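Local coordinates for foldase protein PrsA 2 (Bacillus anthracis, PDB 6VJ4) that catalyses cis-trans isomerisation of peptidyl-proline bonds, helps secreted proteins fold outside the cell and is important for secretion of the protective antigen, at residues V37-Y42 and Q82-L87; K55-S58 and Q63-N66; F159-G162 and F168-A171. All blocks are in the same frame, centred on the assembly; numbering follows the deposited sequence. Where two conformers were deposited one is given.

Contact 1. Residues V37-Y42 and Q82-L87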
loop_
_atom_site.group_PDB
_atom_site.type_symbol
_atom_site.label_atom_id
_atom_site.label_comp_id
_atom_site.label_asym_id
_atom_site.label_seq_id
_atom_site.Cartn_x
_atom_site.Cartn_y
_atom_site.Cartn_z
ATOM N N VAL A 37 -3.779 4.114 -7.326
ATOM C CA VAL A 37 -4.157 5.271 -6.457
ATOM C C VAL A 37 -4.374 6.508 -7.338
ATOM O O VAL A 37 -5.435 7.144 -7.203
ATOM C CB VAL A 37 -3.095 5.529 -5.371
ATOM C CG1 VAL A 37 -3.382 6.799 -4.582
ATOM C CG2 VAL A 37 -2.956 4.339 -4.433
ATOM N N ILE A 38 -3.417 6.815 -8.220
ATOM C CA ILE A 38 -3.514 8.019 -9.101
ATOM C C ILE A 38 -4.672 7.866 -10.093
ATOM O O ILE A 38 -5.488 8.806 -10.189
ATOM C CB ILE A 38 -2.176 8.258 -9.827
ATOM C CG1 ILE A 38 -1.042 8.480 -8.826
ATOM C CG2 ILE A 38 -2.285 9.400 -10.827
ATOM C CD1 ILE A 38 -1.311 9.581 -7.823
ATOM N N THR A 39 -4.748 6.724 -10.784
ATOM C CA THR A 39 -5.790 6.508 -11.827
ATOM C C THR A 39 -7.192 6.487 -11.211
ATOM O O THR A 39 -8.144 6.808 -11.943
ATOM C CB THR A 39 -5.512 5.230 -12.629
ATOM O OG1 THR A 39 -5.418 4.139 -11.713
ATOM C CG2 THR A 39 -4.248 5.325 -13.453
ATOM N N LYS A 40 -7.319 6.110 -9.935
ATOM C CA LYS A 40 -8.662 6.074 -9.294
ATOM C C LYS A 40 -9.073 7.494 -8.884
ATOM O O LYS A 40 -10.258 7.840 -9.084
ATOM C CB LYS A 40 -8.683 5.159 -8.064
ATOM C CG LYS A 40 -10.049 5.017 -7.400
ATOM C CD LYS A 40 -10.031 4.245 -6.095
ATOM C CE LYS A 40 -11.408 4.080 -5.487
ATOM N NZ LYS A 40 -12.288 3.246 -6.339
ATOM N N LYS A 41 -8.141 8.272 -8.322
ATOM C CA LYS A 41 -8.466 9.641 -7.830
ATOM C C LYS A 41 -8.580 10.631 -8.996
ATOM O O LYS A 41 -9.503 11.471 -8.967
ATOM C CB LYS A 41 -7.415 10.136 -6.830
ATOM C CG LYS A 41 -7.709 11.520 -6.266
ATOM C CD LYS A 41 -6.783 11.974 -5.168
ATOM C CE LYS A 41 -7.148 13.356 -4.666
ATOM N NZ LYS A 41 -6.204 13.840 -3.631
ATOM N N TYR A 42 -7.657 10.559 -9.957
ATOM C CA TYR A 42 -7.645 11.496 -11.112
ATOM C C TYR A 42 -8.132 10.746 -12.350
ATOM O O TYR A 42 -7.309 10.285 -13.162
ATOM C CB TYR A 42 -6.249 12.098 -11.250
ATOM C CG TYR A 42 -5.793 12.805 -10.000
ATOM C CD1 TYR A 42 -6.214 14.096 -9.725
ATOM C CD2 TYR A 42 -4.988 12.171 -9.069
ATOM C CE1 TYR A 42 -5.823 14.751 -8.570
ATOM C CE2 TYR A 42 -4.578 12.817 -7.915
ATOM C CZ TYR A 42 -4.999 14.113 -7.663
ATOM O OH TYR A 42 -4.612 14.773 -6.532
ATOM N N GLN A 82 0.032 2.348 -19.188
ATOM C CA GLN A 82 1.080 3.375 -18.920
ATOM C C GLN A 82 0.566 4.742 -19.394
ATOM O O GLN A 82 0.899 5.756 -18.746
ATOM C CB GLN A 82 2.414 3.035 -19.596
ATOM C CG GLN A 82 2.994 1.667 -19.238
ATOM C CD GLN A 82 3.190 1.417 -17.762
ATOM O OE1 GLN A 82 2.448 1.906 -16.913
ATOM N NE2 GLN A 82 4.182 0.601 -17.442
ATOM N N ILE A 83 -0.199 4.759 -20.492
ATOM C CA ILE A 83 -0.798 6.019 -21.022
ATOM C C ILE A 83 -1.889 6.484 -20.047
ATOM O O ILE A 83 -1.929 7.692 -19.735
ATOM C CB ILE A 83 -1.328 5.826 -22.457
ATOM C CG1 ILE A 83 -0.173 5.737 -23.458
ATOM C CG2 ILE A 83 -2.307 6.930 -22.832
ATOM C CD1 ILE A 83 -0.586 5.852 -24.908
ATOM N N LYS A 84 -2.727 5.556 -19.577
ATOM C CA LYS A 84 -3.781 5.896 -18.587
ATOM C C LYS A 84 -3.104 6.562 -17.381
ATOM O O LYS A 84 -3.616 7.602 -16.915
ATOM C CB LYS A 84 -4.566 4.632 -18.218
ATOM C CG LYS A 84 -5.677 4.803 -17.188
ATOM C CD LYS A 84 -6.442 3.510 -16.935
ATOM C CE LYS A 84 -7.408 3.585 -15.771
ATOM N NZ LYS A 84 -8.455 4.616 -15.979
ATOM N N PHE A 85 -1.965 6.022 -16.936
ATOM C CA PHE A 85 -1.232 6.594 -15.775
ATOM C C PHE A 85 -0.709 7.998 -16.113
ATOM O O PHE A 85 -0.917 8.930 -15.298
ATOM C CB PHE A 85 -0.086 5.676 -15.346
ATOM C CG PHE A 85 0.766 6.242 -14.238
ATOM C CD1 PHE A 85 0.305 6.262 -12.929
ATOM C CD2 PHE A 85 2.019 6.773 -14.504
ATOM C CE1 PHE A 85 1.084 6.790 -11.912
ATOM C CE2 PHE A 85 2.798 7.298 -13.484
ATOM C CZ PHE A 85 2.331 7.307 -12.191
ATOM N N LYS A 86 -0.057 8.146 -17.270
ATOM C CA LYS A 86 0.517 9.460 -17.674
ATOM C C LYS A 86 -0.582 10.532 -17.681
ATOM O O LYS A 86 -0.360 11.616 -17.096
ATOM C CB LYS A 86 1.159 9.388 -19.062
ATOM C CG LYS A 86 1.888 10.660 -19.479
ATOM C CD LYS A 86 2.180 10.769 -20.962
ATOM C CE LYS A 86 0.926 10.926 -21.798
ATOM N NZ LYS A 86 1.244 11.223 -23.215
ATOM N N LEU A 87 -1.715 10.242 -18.329
ATOM C CA LEU A 87 -2.829 11.225 -18.428
ATOM C C LEU A 87 -3.383 11.526 -17.032
ATOM O O LEU A 87 -3.690 12.707 -16.764
ATOM C CB LEU A 87 -3.921 10.682 -19.352
ATOM C CG LEU A 87 -3.539 10.569 -20.827
ATOM C CD1 LEU A 87 -4.666 9.945 -21.633
ATOM C CD2 LEU A 87 -3.162 11.924 -21.405
#

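Contact 2. Residues K55-S58 and Q63-N66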
loop_
_atom_site.group_PDB
_atom_site.type_symbol
_atom_site.label_atom_id
_atom_site.label_comp_id
_atom_site.label_asym_id
_atom_site.label_seq_id
_atom_site.Cartn_x
_atom_site.Cartn_y
_atom_site.Cartn_z
ATOM N N LYS A 55 -2.635 7.936 -31.293
ATOM C CA LYS A 55 -1.670 8.977 -31.730
ATOM C C LYS A 55 -0.275 8.336 -31.811
ATOM O O LYS A 55 0.508 8.734 -32.690
ATOM C CB LYS A 55 -1.734 10.174 -30.773
ATOM C CG LYS A 55 -1.241 11.493 -31.351
ATOM C CD LYS A 55 -1.432 12.684 -30.430
ATOM C CE LYS A 55 -0.597 12.610 -29.170
ATOM N NZ LYS A 55 -0.695 13.860 -28.379
ATOM N N ALA A 56 -0.004 7.349 -30.949
ATOM C CA ALA A 56 1.300 6.643 -30.944
ATOM C C ALA A 56 1.348 5.618 -32.088
ATOM O O ALA A 56 2.443 5.432 -32.661
ATOM C CB ALA A 56 1.530 5.987 -29.604
ATOM N N LYS A 57 0.209 4.988 -32.412
ATOM C CA LYS A 57 0.160 3.971 -33.503
ATOM C C LYS A 57 0.425 4.636 -34.857
ATOM O O LYS A 57 1.250 4.100 -35.623
ATOM C CB LYS A 57 -1.185 3.240 -33.538
ATOM C CG LYS A 57 -1.382 2.196 -32.451
ATOM C CD LYS A 57 -2.656 1.416 -32.624
ATOM C CE LYS A 57 -2.848 0.360 -31.559
ATOM N NZ LYS A 57 -4.132 -0.356 -31.736
ATOM N N SER A 58 -0.264 5.742 -35.145
ATOM C CA SER A 58 -0.065 6.450 -36.436
ATOM C C SER A 58 1.330 7.086 -36.471
ATOM O O SER A 58 1.888 7.215 -37.576
ATOM C CB SER A 58 -1.149 7.471 -36.662
ATOM O OG SER A 58 -1.230 8.374 -35.568
ATOM N N GLN A 63 6.080 0.102 -36.962
ATOM C CA GLN A 63 7.210 0.050 -35.990
ATOM C C GLN A 63 6.669 0.044 -34.555
ATOM O O GLN A 63 7.471 -0.198 -33.630
ATOM C CB GLN A 63 8.146 1.250 -36.176
ATOM C CG GLN A 63 8.889 1.263 -37.506
ATOM C CD GLN A 63 9.876 0.129 -37.646
ATOM O OE1 GLN A 63 10.259 -0.518 -36.672
ATOM N NE2 GLN A 63 10.315 -0.110 -38.870
ATOM N N PHE A 64 5.362 0.284 -34.393
ATOM C CA PHE A 64 4.707 0.376 -33.059
ATOM C C PHE A 64 5.175 -0.771 -32.150
ATOM O O PHE A 64 5.593 -0.494 -31.006
ATOM C CB PHE A 64 3.182 0.407 -33.222
ATOM C CG PHE A 64 2.404 0.563 -31.940
ATOM C CD1 PHE A 64 2.228 1.811 -31.360
ATOM C CD2 PHE A 64 1.830 -0.536 -31.318
ATOM C CE1 PHE A 64 1.513 1.952 -30.181
ATOM C CE2 PHE A 64 1.111 -0.392 -30.139
ATOM C CZ PHE A 64 0.956 0.851 -29.573
ATOM N N LYS A 65 5.130 -2.011 -32.645
ATOM C CA LYS A 65 5.533 -3.182 -31.819
ATOM C C LYS A 65 7.004 -3.047 -31.406
ATOM O O LYS A 65 7.302 -3.292 -30.221
ATOM C CB LYS A 65 5.283 -4.492 -32.574
ATOM C CG LYS A 65 3.821 -4.900 -32.691
ATOM C CD LYS A 65 3.618 -6.225 -33.395
ATOM C CE LYS A 65 2.176 -6.689 -33.384
ATOM N NZ LYS A 65 1.691 -6.951 -32.007
ATOM N N ASN A 66 7.875 -2.666 -32.345
ATOM C CA ASN A 66 9.330 -2.520 -32.060
ATOM C C ASN A 66 9.549 -1.431 -31.003
ATOM O O ASN A 66 10.129 -1.758 -29.949
ATOM C CB ASN A 66 10.138 -2.240 -33.329
ATOM C CG ASN A 66 10.326 -3.468 -34.197
ATOM O OD1 ASN A 66 10.323 -4.593 -33.699
ATOM N ND2 ASN A 66 10.513 -3.260 -35.490
#

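Contact 3. Residues F159-G162 and F168-A171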
loop_
_atom_site.group_PDB
_atom_site.type_symbol
_atom_site.label_atom_id
_atom_site.label_comp_id
_atom_site.label_asym_id
_atom_site.label_seq_id
_atom_site.Cartn_x
_atom_site.Cartn_y
_atom_site.Cartn_z
ATOM N N PHE A 159 14.559 36.219 -15.270
ATOM C CA PHE A 159 13.838 34.964 -14.955
ATOM C C PHE A 159 12.610 35.297 -14.117
ATOM O O PHE A 159 12.561 36.341 -13.451
ATOM C CB PHE A 159 14.754 33.967 -14.247
ATOM C CG PHE A 159 15.398 34.497 -12.996
ATOM C CD1 PHE A 159 16.619 35.157 -13.057
ATOM C CD2 PHE A 159 14.792 34.343 -11.765
ATOM C CE1 PHE A 159 17.208 35.658 -11.910
ATOM C CE2 PHE A 159 15.385 34.844 -10.611
ATOM C CZ PHE A 159 16.592 35.502 -10.691
ATOM N N HIS A 160 11.618 34.419 -14.189
ATOM C CA HIS A 160 10.381 34.607 -13.398
ATOM C C HIS A 160 10.438 33.834 -12.081
ATOM O O HIS A 160 11.250 32.914 -11.917
ATOM C CB HIS A 160 9.162 34.155 -14.224
ATOM C CG HIS A 160 8.785 35.066 -15.347
ATOM N ND1 HIS A 160 7.836 36.069 -15.203
ATOM C CD2 HIS A 160 9.184 35.111 -16.638
ATOM C CE1 HIS A 160 7.682 36.693 -16.351
ATOM N NE2 HIS A 160 8.505 36.135 -17.243
ATOM N N SER A 161 9.519 34.175 -11.191
ATOM C CA SER A 161 9.337 33.446 -9.925
ATOM C C SER A 161 9.149 31.954 -10.252
ATOM O O SER A 161 8.385 31.633 -11.203
ATOM C CB SER A 161 8.122 34.001 -9.203
ATOM O OG SER A 161 7.878 33.294 -7.999
ATOM N N GLY A 162 9.807 31.077 -9.508
ATOM C CA GLY A 162 9.726 29.625 -9.739
ATOM C C GLY A 162 10.874 29.095 -10.571
ATOM O O GLY A 162 11.061 27.864 -10.582
ATOM N N PHE A 168 17.208 30.747 -3.206
ATOM C CA PHE A 168 17.851 31.784 -4.039
ATOM C C PHE A 168 16.836 32.904 -4.328
ATOM O O PHE A 168 17.137 34.074 -4.190
ATOM C CB PHE A 168 18.296 31.196 -5.368
ATOM C CG PHE A 168 19.014 32.164 -6.259
ATOM C CD1 PHE A 168 18.315 33.048 -7.059
ATOM C CD2 PHE A 168 20.402 32.155 -6.342
ATOM C CE1 PHE A 168 18.982 33.935 -7.884
ATOM C CE2 PHE A 168 21.059 33.038 -7.181
ATOM C CZ PHE A 168 20.353 33.940 -7.934
ATOM N N GLU A 169 15.638 32.476 -4.701
ATOM C CA GLU A 169 14.574 33.440 -5.083
ATOM C C GLU A 169 14.240 34.360 -3.910
ATOM O O GLU A 169 14.077 35.571 -4.152
ATOM C CB GLU A 169 13.326 32.690 -5.527
ATOM C CG GLU A 169 12.180 33.625 -5.845
ATOM C CD GLU A 169 10.997 32.991 -6.545
ATOM O OE1 GLU A 169 11.185 31.970 -7.259
ATOM O OE2 GLU A 169 9.886 33.511 -6.361
ATOM N N THR A 170 14.100 33.789 -2.710
ATOM C CA THR A 170 13.721 34.569 -1.511
ATOM C C THR A 170 14.747 35.679 -1.293
ATOM O O THR A 170 14.355 36.845 -1.053
ATOM C CB THR A 170 13.563 33.670 -0.283
ATOM O OG1 THR A 170 12.433 32.834 -0.552
ATOM C CG2 THR A 170 13.355 34.463 0.988
ATOM N N ALA A 171 16.028 35.331 -1.411
ATOM C CA ALA A 171 17.082 36.333 -1.196
ATOM C C ALA A 171 17.099 37.374 -2.314
ATOM O O ALA A 171 17.239 38.587 -2.007
ATOM C CB ALA A 171 18.417 35.627 -1.108
HETATM O O HOH W 1 13.102 32.479 -9.390
#

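Contact 1. Residues V37-Y42 and Q82-L87
Thr39 and Phe85 mark the closest backbone approach, with their CA atoms 6.0 Å apart, where helix segments 37-41 and 82-87 pass at 64° with 9.1 Å between axes. Thr39 carries the largest share of the contact. Its CG2 stands opposite the carbonyl carbon, next to the backbone N, and is pushed against the second helix. Thr39 CG2 meets Phe85 CA and Lys84 CG, each at 4.0 Å. The hydroxyl turns back to its own helix and bonds to the Gln35 carbonyl, so the threonine offers mainly carbon to its partner. The Lys84 chain runs across Thr39 at about a right angle, and Lys84 CE reaches Thr39 CB at 4.0 Å. On the other flank, Phe85 has its CG anti to the backbone N (chi1 176°). Phe85 CE1 is 4.1 Å from Ile38 CG1, an oblique apolar contact. The interface is small and made by carbon atoms. It is plain helix-helix packing that joins helix 28-41 to helix 76-95, away from the PpiC domain. Helix 223-236 packs on Ile38 through Leu230 and Glu233, and helix 46-60 touches Ile83 and Lys84. Val37 packs on Leu29 and Lys40 on Met32 of the second subunit.

Contact 2. Residues K55-S58 and Q63-N66
The CG methylene of Lys57 lies over one face of the Phe64 ring, and this pair makes the tight part of the contact. Lys57 CG sits 3.8 Å from the Phe64 ring centroid, only 16° off the ring normal, which makes a clear CH-pi contact. The nearest ring atom is Phe64 CE1, 3.7 Å from Lys57 CG, so the methylene is displaced somewhat toward the rim. The ring also presses on the backbone, with Phe64 CD1 at 3.7 Å from Lys57 CA. Phe64 reaches this position because its CG is anti to the backbone N (chi1 -177°), which throws the ring forward onto helix 46-60. Ala56 lies at the edge. Ala56 O is near the ring plane, 3.9 Å from Phe64 CD1, and Ala56 CB meets Phe64 CE1 at 4.1 Å.

The far end of Lys57 is looser. Its chain is extended beyond CG and carries the ammonium away from the ring. Lys57 NZ is 6.0 Å from the Phe64 centroid, so any cation-pi attraction is weak at most. The charge is instead paired with Glu76 in a salt bridge. Gln63 and Lys65 are exposed and do not touch residues 55-58. Gln63 and Asn66 bond to each other: Asn66 ND2 donates to Gln63 OE1 at 3.0 Å, nearly straight at 172°, with the acceptor close to the Asn66 amide plane. This bond lies within 63-66 and takes no part in the packing on 55-58.

The whole is a surface contact between consecutive helices 46-60 and 64-70, joined by a short connection. Helix 76-95 packs beside it: Phe79 meets the Phe64 ring edge-to-face and also touches Ala56, while Glu76 lies against Phe64.

Contact 3. Residues F159-G162 and F168-A171
Phe159 and Phe168 meet ring to ring, with Phe159 CZ 4.0 Å from Phe168 CE1. Phe159 CZ arrives at the edge of the Phe168 ring, near its plane, while Phe168 lies oblique to the Phe159 ring. His191 and His114 each pack edge-to-face with Phe168, and Phe159 rests on Ile110, Ala112 and Met164.

The third flat group is the Glu169 carboxylate, which grips the loop with both oxygens. Glu169 has two conformers, and the bonds described hold for one of them. Its CG is anti to the backbone N (chi1 176°) and the chain is extended, so the acid reaches from the helix to the loop. Ser161 OG donates to Glu169 OE2 at 2.6 Å. Gly162 N donates to Glu169 OE1 at 2.8 Å, almost in line. Both donors come on the syn side, somewhat out of the carboxylate plane.

Such a loop and helix, beside an antiparallel sheet, fit the parvulin-type fold of PpiC isomerases. In relatives a pair of histidines lies at the active site beside an aromatic residue of the proline pocket. Phe168, flanked by His114 and His191, is consistent with that role.

The carboxylate has further partners. A water donates to Glu169 OE1 at 2.9 Å and to the carbonyl O of His160 at 3.2 Å, a third, water-mediated link between helix 166-174 and the loop. Lys107 forms a salt bridge with Glu169 OE2. Two partners thus hold each oxygen of this buried acid. Gly162 has a positive phi (97°), a backbone shape that suits glycine.

Contacts 1 and 2 belong to the helical part of the chain, while contact 3 lies in the PpiC domain. Contact 2 is nested within the loop that contact 1 closes. Their centres are 21 Å apart. Helices 28-41 and 46-60 follow each other, as do 64-70 and 76-95, so one run of helices carries both. Contact 3 comes later and joins the end of strand 155-159 and the loop after it to helix 166-174, beside the four-stranded sheet. Its centre is about 32 Å from that of contact 1 and about 41 Å from that of contact 2, on the opposite side of the chain's centre. The helical packing is thus spatially separate from the isomerase domain.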